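Local structure of dopamine N-acetyltransferase-like Protein (Tribolium castaneum, 6V3T) at residues P26-C34 / N93-L103; L174-Y184 / H202-K210. The protein probably transfers the acyl group of acetyl-CoA, or of longer acyl-CoA thioesters, to the amine of arylalkylamines such as serotonin. One frame throughout, in Å; residues are numbered along the deposited sequence.

Contact 1: residues P26-C34 / N93-L103; sequences PLNASVGLC and NIKYQRIFGLL
Ile99 fills the groove between Leu27 and Val31, and its side chain is a worked example of how two crossing helices interlock. At CB it splits into two branches with different partners. The CG2 methyl meets Leu27 CD2 at 3.7 Å; it also lies over the centre of the Phe100 ring. The second branch starts with CG1 anti to the carbonyl carbon (chi1 -65°), which carries it toward Val31, CG1 standing 3.6 Å from Val31 CG2. Because chi2 is extended, the terminal CD1 runs on past Val31 CG2, comes to 4.0 Å from Asn28 CA and ends 4.2 Å from Leu33 CB. With only an alanine here, CG1, CG2 and CD1 would be gone, and a gap would probably open between Leu27, Val31 and Leu33. On one flank Leu27 also reaches Leu102, its CD1 lying 4.2 Å from Leu102 CD2; on the other, Leu33 CD1 lies against the base of Lys95 and 3.7 Å from Tyr96 N. No hydrogen bond joins the segments, so apolar fit carries the contact. The axes of 26-31 and 94-103 approach to 10.0 Å and run roughly antiparallel, at 146°. Around them, Leu43 of helix 41-52 packs on Leu33 and Phe100, and the disulfide from Cys34 to Cys40 ties this loop to the approach to that helix. Met88 of helix 80-90 lies against Tyr96 and Phe100, and the loop residue Tyr196 touches Leu27 and Leu102. Within this GNAT-type acetyltransferase fold, Ile99 brings the helix pair to the bound acetyl-CoA.

Contact 2: residues L174-Y184 / H202-K210; sequences LGFITEKCVTY and HDYYKVMTK
Phe176 and Lys210 cross at about a right angle, the lysine CB standing 3.6 Å from the Phe176 ring centroid and 13° off its normal, a CH-pi contact. At the far end, the side chain of Tyr184 likewise crosses that of Tyr205, its CZ 3.5 Å from Tyr205 CB and one ring face toward Tyr205 N. Val182 CG1 meets the Tyr205 ring obliquely. On the face with Thr178, Lys206 and Met208, Cys181 SG sits 4.5 Å from the Tyr204 centroid, an oblique sulfur-aromatic contact. Thr178 lies across the extended Lys206 chain.

The antiparallel backbone ladder fixes the register and which side chains share a face. Tyr205 N bonds Val182 O at 2.8 Å, almost straight at 170°, and Ile177 N bonds Thr209 O at 2.8 Å. Between them a classic beta bulge places both Glu179 and Lys180 opposite Val207: Glu179 N donates to Val207 O at 2.9 Å, and Val207 N donates to Lys180 O at 3.1 Å. Glu179, bent at chi2 (-71°), folds across Thr209, its CG 3.7 Å from Thr209 CB.

Strand 177-183 is the outermost strand of the mixed GNAT sheet, beside 204-211; its exposed Cys181 has been observed in an interchain disulfide. The chemistry is therefore mixed: main-chain bonds join the strands, aromatic and aliphatic surfaces cover them, and several polar ends find partners beyond. Glu179 forms a salt bridge with Lys115 and a hydrogen bond with Tyr116, Lys210 a salt bridge with Glu147 of helix 138-152, and Tyr184 OH a hydrogen bond with O of the acetyl-CoA-binding residue Thr163.

Overall arrangement
Both segments of contact 1 precede those of contact 2 in sequence, yet the two meet in space, their centres about 18 Å apart. Leu103 CD2 lies 3.5 Å from Tyr205 OH, Leu27 CD1 comes to 4.1 Å from Tyr184 CE1, and Pro26 packs on His202. The helix pair thus abuts the end of the strand pair that carries Tyr184 and His202, close to the bound acetyl-CoA. The side chain of Ile99 is about 4 Å from the cofactor and that of His202 about 6 Å. Thr163, an acetyl-CoA-binding residue, is shared: its side chain lies about 3 Å from that of Tyr184 and about 5 Å from that of Leu27.

Contact 1: residues P26-C34 / N93-L103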
loop_
_atom_site.group_PDB
_atom_site.type_symbol
_atom_site.label_atom_id
_atom_site.label_comp_id
_atom_site.label_asym_id
_atom_site.label_seq_id
_atom_site.Cartn_x
_atom_site.Cartn_y
_atom_site.Cartn_z
ATOM N N PRO A 26 2.727 -10.061 0.448
ATOM C CA PRO A 26 2.344 -11.111 -0.502
ATOM C C PRO A 26 2.821 -10.957 -1.950
ATOM O O PRO A 26 3.489 -11.834 -2.423
ATOM C CB PRO A 26 0.813 -11.035 -0.488
ATOM C CG PRO A 26 0.497 -10.600 0.921
ATOM C CD PRO A 26 1.609 -9.650 1.308
ATOM N N LEU A 27 2.432 -9.881 -2.626
ATOM C CA LEU A 27 2.790 -9.650 -4.046
ATOM C C LEU A 27 4.310 -9.683 -4.204
ATOM O O LEU A 27 4.791 -10.516 -4.962
ATOM C CB LEU A 27 2.239 -8.300 -4.491
ATOM C CG LEU A 27 2.469 -7.981 -5.962
ATOM C CD1 LEU A 27 2.044 -9.155 -6.827
ATOM C CD2 LEU A 27 1.723 -6.716 -6.357
ATOM N N ASN A 28 5.006 -8.801 -3.489
ATOM C CA ASN A 28 6.486 -8.698 -3.423
ATOM C C ASN A 28 7.080 -10.100 -3.378
ATOM O O ASN A 28 7.930 -10.404 -4.218
ATOM C CB ASN A 28 6.924 -7.912 -2.188
ATOM C CG ASN A 28 8.420 -7.918 -1.987
ATOM O OD1 ASN A 28 9.034 -8.971 -1.929
ATOM N ND2 ASN A 28 9.011 -6.745 -1.869
ATOM N N ALA A 29 6.635 -10.904 -2.412
ATOM C CA ALA A 29 7.105 -12.285 -2.162
ATOM C C ALA A 29 7.053 -13.098 -3.456
ATOM O O ALA A 29 8.062 -13.754 -3.766
ATOM C CB ALA A 29 6.272 -12.936 -1.092
ATOM N N SER A 30 5.935 -13.038 -4.185
ATOM C CA SER A 30 5.642 -13.946 -5.326
ATOM C C SER A 30 6.546 -13.627 -6.525
ATOM O O SER A 30 6.583 -14.471 -7.445
ATOM C CB SER A 30 4.191 -13.908 -5.716
ATOM O OG SER A 30 3.869 -12.710 -6.399
ATOM N N VAL A 31 7.210 -12.460 -6.532
ATOM C CA VAL A 31 8.209 -12.057 -7.572
ATOM C C VAL A 31 9.587 -11.867 -6.920
ATOM O O VAL A 31 10.587 -12.003 -7.645
ATOM C CB VAL A 31 7.787 -10.784 -8.340
ATOM C CG1 VAL A 31 6.327 -10.815 -8.764
ATOM C CG2 VAL A 31 8.078 -9.509 -7.564
ATOM N N GLY A 32 9.633 -11.518 -5.628
ATOM C CA GLY A 32 10.870 -11.340 -4.843
ATOM C C GLY A 32 11.682 -10.161 -5.342
ATOM O O GLY A 32 12.644 -10.397 -6.082
ATOM N N LEU A 33 11.298 -8.938 -4.968
ATOM C CA LEU A 33 12.007 -7.681 -5.338
ATOM C C LEU A 33 12.915 -7.246 -4.184
ATOM O O LEU A 33 14.087 -6.959 -4.453
ATOM C CB LEU A 33 10.977 -6.597 -5.664
ATOM C CG LEU A 33 11.504 -5.390 -6.442
ATOM C CD1 LEU A 33 11.676 -5.716 -7.914
ATOM C CD2 LEU A 33 10.581 -4.199 -6.285
ATOM N N CYS A 34 12.391 -7.200 -2.955
ATOM C CA CYS A 34 13.087 -6.658 -1.752
ATOM C C CYS A 34 13.215 -7.749 -0.685
ATOM O O CYS A 34 12.445 -8.725 -0.751
ATOM C CB CYS A 34 12.346 -5.455 -1.182
ATOM S SG CYS A 34 11.690 -4.346 -2.457
ATOM N N ASN A 93 13.664 -3.015 -14.951
ATOM C CA ASN A 93 13.735 -4.075 -13.917
ATOM C C ASN A 93 12.454 -4.903 -14.014
ATOM O O ASN A 93 11.381 -4.377 -13.691
ATOM C CB ASN A 93 13.963 -3.471 -12.537
ATOM C CG ASN A 93 13.922 -4.490 -11.418
ATOM O OD1 ASN A 93 13.441 -5.610 -11.597
ATOM N ND2 ASN A 93 14.413 -4.102 -10.252
ATOM N N ILE A 94 12.590 -6.150 -14.456
ATOM C CA ILE A 94 11.468 -6.994 -14.954
ATOM C C ILE A 94 10.517 -7.245 -13.778
ATOM O O ILE A 94 9.316 -7.022 -13.947
ATOM C CB ILE A 94 11.999 -8.292 -15.605
ATOM C CG1 ILE A 94 13.138 -8.018 -16.602
ATOM C CG2 ILE A 94 10.855 -9.069 -16.253
ATOM C CD1 ILE A 94 14.549 -8.179 -16.039
ATOM N N LYS A 95 11.062 -7.598 -12.612
ATOM C CA LYS A 95 10.306 -7.840 -11.352
ATOM C C LYS A 95 9.386 -6.655 -11.062
ATOM O O LYS A 95 8.179 -6.878 -10.794
ATOM C CB LYS A 95 11.284 -8.070 -10.197
ATOM C CG LYS A 95 11.996 -9.406 -10.299
ATOM C CD LYS A 95 12.975 -9.734 -9.217
ATOM C CE LYS A 95 13.124 -11.231 -9.091
ATOM N NZ LYS A 95 14.505 -11.685 -8.857
ATOM N N TYR A 96 9.951 -5.448 -11.127
ATOM C CA TYR A 96 9.281 -4.164 -10.798
ATOM C C TYR A 96 8.082 -3.973 -11.728
ATOM O O TYR A 96 7.019 -3.544 -11.254
ATOM C CB TYR A 96 10.269 -3.002 -10.909
ATOM C CG TYR A 96 9.691 -1.674 -10.502
ATOM C CD1 TYR A 96 8.894 -0.949 -11.375
ATOM C CD2 TYR A 96 9.930 -1.140 -9.244
ATOM C CE1 TYR A 96 8.349 0.271 -11.016
ATOM C CE2 TYR A 96 9.395 0.082 -8.868
ATOM C CZ TYR A 96 8.599 0.788 -9.758
ATOM O OH TYR A 96 8.041 1.982 -9.411
ATOM N N GLN A 97 8.261 -4.276 -13.014
ATOM C CA GLN A 97 7.194 -4.154 -14.044
ATOM C C GLN A 97 6.058 -5.124 -13.717
ATOM O O GLN A 97 4.902 -4.790 -13.999
ATOM C CB GLN A 97 7.722 -4.410 -15.462
ATOM C CG GLN A 97 7.921 -3.136 -16.271
ATOM C CD GLN A 97 9.340 -2.635 -16.191
ATOM O OE1 GLN A 97 9.718 -1.859 -15.311
ATOM N NE2 GLN A 97 10.157 -3.106 -17.113
ATOM N N ARG A 98 6.376 -6.284 -13.156
ATOM C CA ARG A 98 5.371 -7.337 -12.870
ATOM C C ARG A 98 4.508 -6.848 -11.705
ATOM O O ARG A 98 3.275 -6.818 -11.854
ATOM C CB ARG A 98 6.096 -8.670 -12.670
ATOM C CG ARG A 98 6.936 -9.046 -13.883
ATOM C CD ARG A 98 7.636 -10.379 -13.766
ATOM N NE ARG A 98 7.485 -11.197 -14.962
ATOM C CZ ARG A 98 7.872 -12.465 -15.055
ATOM N NH1 ARG A 98 7.679 -13.134 -16.179
ATOM N NH2 ARG A 98 8.449 -13.063 -14.025
ATOM N N ILE A 99 5.138 -6.363 -10.641
ATOM C CA ILE A 99 4.411 -5.786 -9.480
ATOM C C ILE A 99 3.583 -4.595 -9.964
ATOM O O ILE A 99 2.349 -4.674 -9.941
ATOM C CB ILE A 99 5.369 -5.368 -8.356
ATOM C CG1 ILE A 99 6.092 -6.569 -7.741
ATOM C CG2 ILE A 99 4.611 -4.571 -7.312
ATOM C CD1 ILE A 99 6.925 -6.235 -6.525
ATOM N N PHE A 100 4.240 -3.513 -10.362
ATOM C CA PHE A 100 3.587 -2.191 -10.511
ATOM C C PHE A 100 2.793 -2.108 -11.817
ATOM O O PHE A 100 1.865 -1.278 -11.911
ATOM C CB PHE A 100 4.632 -1.100 -10.377
ATOM C CG PHE A 100 5.094 -0.924 -8.959
ATOM C CD1 PHE A 100 4.236 -0.456 -7.995
ATOM C CD2 PHE A 100 6.374 -1.239 -8.576
ATOM C CE1 PHE A 100 4.650 -0.289 -6.684
ATOM C CE2 PHE A 100 6.790 -1.058 -7.266
ATOM C CZ PHE A 100 5.925 -0.586 -6.325
ATOM N N GLY A 101 3.128 -2.945 -12.795
ATOM C CA GLY A 101 2.328 -3.087 -14.024
ATOM C C GLY A 101 0.921 -3.521 -13.685
ATOM O O GLY A 101 -0.023 -2.874 -14.165
ATOM N N LEU A 102 0.813 -4.569 -12.860
ATOM C CA LEU A 102 -0.461 -5.111 -12.316
ATOM C C LEU A 102 -1.203 -4.002 -11.568
ATOM O O LEU A 102 -2.376 -3.739 -11.903
ATOM C CB LEU A 102 -0.155 -6.280 -11.375
ATOM C CG LEU A 102 -1.356 -6.841 -10.615
ATOM C CD1 LEU A 102 -2.341 -7.493 -11.573
ATOM C CD2 LEU A 102 -0.912 -7.829 -9.544
ATOM N N LEU A 103 -0.545 -3.384 -10.587
ATOM C CA LEU A 103 -1.169 -2.334 -9.747
ATOM C C LEU A 103 -1.712 -1.211 -10.645
ATOM O O LEU A 103 -2.923 -0.916 -10.572
ATOM C CB LEU A 103 -0.137 -1.823 -8.744
ATOM C CG LEU A 103 0.272 -2.836 -7.676
ATOM C CD1 LEU A 103 1.173 -2.203 -6.639
ATOM C CD2 LEU A 103 -0.942 -3.435 -6.987
#

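Contact 2: residues L174-Y184 / H202-K210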
loop_
_atom_site.group_PDB
_atom_site.type_symbol
_atom_site.label_atom_id
_atom_site.label_comp_id
_atom_site.label_asym_id
_atom_site.label_seq_id
_atom_site.Cartn_x
_atom_site.Cartn_y
_atom_site.Cartn_z
ATOM N N LEU A 174 -14.061 -1.896 8.331
ATOM C CA LEU A 174 -14.406 -0.444 8.314
ATOM C C LEU A 174 -15.455 -0.154 7.227
ATOM O O LEU A 174 -15.818 1.017 7.070
ATOM C CB LEU A 174 -13.138 0.385 8.092
ATOM C CG LEU A 174 -12.137 0.411 9.245
ATOM C CD1 LEU A 174 -10.762 0.851 8.764
ATOM C CD2 LEU A 174 -12.606 1.324 10.362
ATOM N N GLY A 175 -15.916 -1.176 6.497
ATOM C CA GLY A 175 -17.062 -1.095 5.567
ATOM C C GLY A 175 -16.656 -0.730 4.146
ATOM O O GLY A 175 -17.509 -0.270 3.385
ATOM N N PHE A 176 -15.402 -0.951 3.775
ATOM C CA PHE A 176 -14.906 -0.729 2.398
ATOM C C PHE A 176 -15.578 -1.717 1.438
ATOM O O PHE A 176 -15.797 -2.885 1.797
ATOM C CB PHE A 176 -13.389 -0.881 2.337
ATOM C CG PHE A 176 -12.640 0.334 2.798
ATOM C CD1 PHE A 176 -12.884 0.883 4.044
ATOM C CD2 PHE A 176 -11.700 0.936 1.980
ATOM C CE1 PHE A 176 -12.196 2.012 4.463
ATOM C CE2 PHE A 176 -11.010 2.059 2.403
ATOM C CZ PHE A 176 -11.260 2.597 3.643
ATOM N N ILE A 177 -15.854 -1.230 0.230
ATOM C CA ILE A 177 -16.431 -1.980 -0.920
ATOM C C ILE A 177 -15.281 -2.444 -1.818
ATOM O O ILE A 177 -14.327 -1.675 -1.982
ATOM C CB ILE A 177 -17.420 -1.055 -1.659
ATOM C CG1 ILE A 177 -18.746 -0.959 -0.905
ATOM C CG2 ILE A 177 -17.628 -1.472 -3.107
ATOM C CD1 ILE A 177 -19.569 -2.231 -0.941
ATOM N N THR A 178 -15.383 -3.644 -2.391
ATOM C CA THR A 178 -14.446 -4.154 -3.429
ATOM C C THR A 178 -14.840 -3.569 -4.789
ATOM O O THR A 178 -15.962 -3.852 -5.260
ATOM C CB THR A 178 -14.407 -5.685 -3.475
ATOM O OG1 THR A 178 -13.723 -6.135 -2.309
ATOM C CG2 THR A 178 -13.700 -6.215 -4.702
ATOM N N GLU A 179 -13.937 -2.782 -5.381
ATOM C CA GLU A 179 -14.096 -2.137 -6.710
ATOM C C GLU A 179 -13.750 -3.144 -7.805
ATOM O O GLU A 179 -14.586 -3.369 -8.680
ATOM C CB GLU A 179 -13.177 -0.922 -6.824
ATOM C CG GLU A 179 -13.557 0.210 -5.899
ATOM C CD GLU A 179 -14.833 0.942 -6.271
ATOM O OE1 GLU A 179 -15.376 0.670 -7.358
ATOM O OE2 GLU A 179 -15.274 1.792 -5.482
ATOM N N LYS A 180 -12.541 -3.699 -7.761
ATOM C CA LYS A 180 -12.110 -4.789 -8.667
ATOM C C LYS A 180 -11.479 -5.915 -7.848
ATOM O O LYS A 180 -10.719 -5.637 -6.926
ATOM C CB LYS A 180 -11.130 -4.286 -9.729
ATOM C CG LYS A 180 -10.580 -5.392 -10.619
ATOM C CD LYS A 180 -10.266 -4.970 -12.022
ATOM C CE LYS A 180 -11.441 -5.037 -12.963
ATOM N NZ LYS A 180 -11.481 -6.283 -13.756
ATOM N N CYS A 181 -11.796 -7.150 -8.200
ATOM C CA CYS A 181 -11.184 -8.361 -7.620
ATOM C C CYS A 181 -10.475 -9.123 -8.742
ATOM O O CYS A 181 -11.119 -9.369 -9.790
ATOM C CB CYS A 181 -12.235 -9.227 -6.943
ATOM S SG CYS A 181 -11.497 -10.489 -5.882
ATOM N N VAL A 182 -9.196 -9.444 -8.535
ATOM C CA VAL A 182 -8.318 -10.094 -9.547
ATOM C C VAL A 182 -7.485 -11.178 -8.864
ATOM O O VAL A 182 -6.798 -10.872 -7.859
ATOM C CB VAL A 182 -7.414 -9.079 -10.276
ATOM C CG1 VAL A 182 -6.672 -8.160 -9.322
ATOM C CG2 VAL A 182 -6.434 -9.771 -11.207
ATOM N N THR A 183 -7.527 -12.382 -9.442
ATOM C CA THR A 183 -6.807 -13.600 -8.992
ATOM C C THR A 183 -5.367 -13.562 -9.511
ATOM O O THR A 183 -5.198 -13.443 -10.730
ATOM C CB THR A 183 -7.538 -14.845 -9.499
ATOM O OG1 THR A 183 -8.751 -14.410 -10.120
ATOM C CG2 THR A 183 -7.821 -15.828 -8.386
ATOM N N TYR A 184 -4.379 -13.677 -8.619
ATOM C CA TYR A 184 -2.928 -13.677 -8.946
ATOM C C TYR A 184 -2.581 -14.806 -9.927
ATOM O O TYR A 184 -1.655 -14.637 -10.752
ATOM C CB TYR A 184 -2.102 -13.847 -7.676
ATOM C CG TYR A 184 -2.184 -12.701 -6.704
ATOM C CD1 TYR A 184 -1.708 -11.444 -7.031
ATOM C CD2 TYR A 184 -2.697 -12.883 -5.434
ATOM C CE1 TYR A 184 -1.757 -10.392 -6.131
ATOM C CE2 TYR A 184 -2.750 -11.844 -4.520
ATOM C CZ TYR A 184 -2.279 -10.592 -4.866
ATOM O OH TYR A 184 -2.335 -9.571 -3.961
ATOM N N HIS A 202 -3.401 -15.751 0.309
ATOM C CA HIS A 202 -3.472 -14.518 -0.522
ATOM C C HIS A 202 -3.654 -14.888 -1.994
ATOM O O HIS A 202 -2.697 -14.716 -2.769
ATOM C CB HIS A 202 -2.228 -13.681 -0.263
ATOM C CG HIS A 202 -2.048 -13.388 1.184
ATOM N ND1 HIS A 202 -0.891 -12.912 1.699
ATOM C CD2 HIS A 202 -2.876 -13.520 2.236
ATOM C CE1 HIS A 202 -1.008 -12.738 3.005
ATOM N NE2 HIS A 202 -2.212 -13.111 3.365
ATOM N N ASP A 203 -4.841 -15.379 -2.350
ATOM C CA ASP A 203 -5.135 -15.979 -3.680
ATOM C C ASP A 203 -5.603 -14.893 -4.656
ATOM O O ASP A 203 -5.790 -15.235 -5.847
ATOM C CB ASP A 203 -6.206 -17.075 -3.596
ATOM C CG ASP A 203 -5.910 -18.209 -2.628
ATOM O OD1 ASP A 203 -4.711 -18.459 -2.359
ATOM O OD2 ASP A 203 -6.888 -18.838 -2.147
ATOM N N TYR A 204 -5.821 -13.654 -4.186
ATOM C CA TYR A 204 -6.334 -12.540 -5.029
ATOM C C TYR A 204 -6.081 -11.169 -4.393
ATOM O O TYR A 204 -5.924 -11.061 -3.161
ATOM C CB TYR A 204 -7.818 -12.754 -5.324
ATOM C CG TYR A 204 -8.661 -13.055 -4.115
ATOM C CD1 TYR A 204 -8.630 -14.272 -3.481
ATOM C CD2 TYR A 204 -9.509 -12.116 -3.593
ATOM C CE1 TYR A 204 -9.397 -14.543 -2.362
ATOM C CE2 TYR A 204 -10.306 -12.375 -2.490
ATOM C CZ TYR A 204 -10.249 -13.593 -1.862
ATOM O OH TYR A 204 -11.023 -13.835 -0.769
ATOM N N TYR A 205 -6.049 -10.151 -5.260
ATOM C CA TYR A 205 -5.795 -8.717 -4.949
ATOM C C TYR A 205 -7.093 -7.946 -5.195
ATOM O O TYR A 205 -7.719 -8.103 -6.277
ATOM C CB TYR A 205 -4.619 -8.201 -5.785
ATOM C CG TYR A 205 -4.592 -6.733 -6.148
ATOM C CD1 TYR A 205 -4.602 -5.736 -5.183
ATOM C CD2 TYR A 205 -4.455 -6.338 -7.468
ATOM C CE1 TYR A 205 -4.529 -4.389 -5.525
ATOM C CE2 TYR A 205 -4.376 -5.002 -7.828
ATOM C CZ TYR A 205 -4.416 -4.020 -6.854
ATOM O OH TYR A 205 -4.345 -2.705 -7.225
ATOM N N LYS A 206 -7.515 -7.186 -4.188
ATOM C CA LYS A 206 -8.715 -6.332 -4.261
ATOM C C LYS A 206 -8.275 -4.885 -4.178
ATOM O O LYS A 206 -7.481 -4.570 -3.270
ATOM C CB LYS A 206 -9.661 -6.600 -3.099
ATOM C CG LYS A 206 -10.555 -7.814 -3.249
ATOM C CD LYS A 206 -11.234 -8.134 -1.949
ATOM C CE LYS A 206 -12.377 -9.105 -2.078
ATOM N NZ LYS A 206 -13.102 -9.185 -0.795
ATOM N N VAL A 207 -8.770 -4.061 -5.098
ATOM C CA VAL A 207 -8.879 -2.591 -4.903
ATOM C C VAL A 207 -10.171 -2.353 -4.117
ATOM O O VAL A 207 -11.214 -2.890 -4.516
ATOM C CB VAL A 207 -8.826 -1.824 -6.236
ATOM C CG1 VAL A 207 -9.127 -0.345 -6.057
ATOM C CG2 VAL A 207 -7.474 -1.997 -6.903
ATOM N N MET A 208 -10.064 -1.634 -3.002
ATOM C CA MET A 208 -11.159 -1.432 -2.027
ATOM C C MET A 208 -11.243 0.055 -1.702
ATOM O O MET A 208 -10.230 0.751 -1.800
ATOM C CB MET A 208 -10.926 -2.244 -0.750
ATOM C CG MET A 208 -10.704 -3.721 -1.030
ATOM S SD MET A 208 -10.603 -4.770 0.441
ATOM C CE MET A 208 -12.350 -4.953 0.822
ATOM N N THR A 209 -12.429 0.497 -1.316
ATOM C CA THR A 209 -12.865 1.902 -1.402
ATOM C C THR A 209 -13.927 2.170 -0.337
ATOM O O THR A 209 -14.784 1.290 -0.123
ATOM C CB THR A 209 -13.379 2.171 -2.818
ATOM O OG1 THR A 209 -12.280 2.774 -3.497
ATOM C CG2 THR A 209 -14.615 3.046 -2.866
ATOM N N LYS A 210 -13.879 3.353 0.272
ATOM C CA LYS A 210 -14.991 3.887 1.082
ATOM C C LYS A 210 -15.150 5.368 0.780
ATOM O O LYS A 210 -14.121 6.034 0.545
ATOM C CB LYS A 210 -14.733 3.670 2.570
ATOM C CG LYS A 210 -16.003 3.600 3.403
ATOM C CD LYS A 210 -15.741 3.612 4.881
ATOM C CE LYS A 210 -17.008 3.710 5.702
ATOM N NZ LYS A 210 -16.778 4.534 6.913
#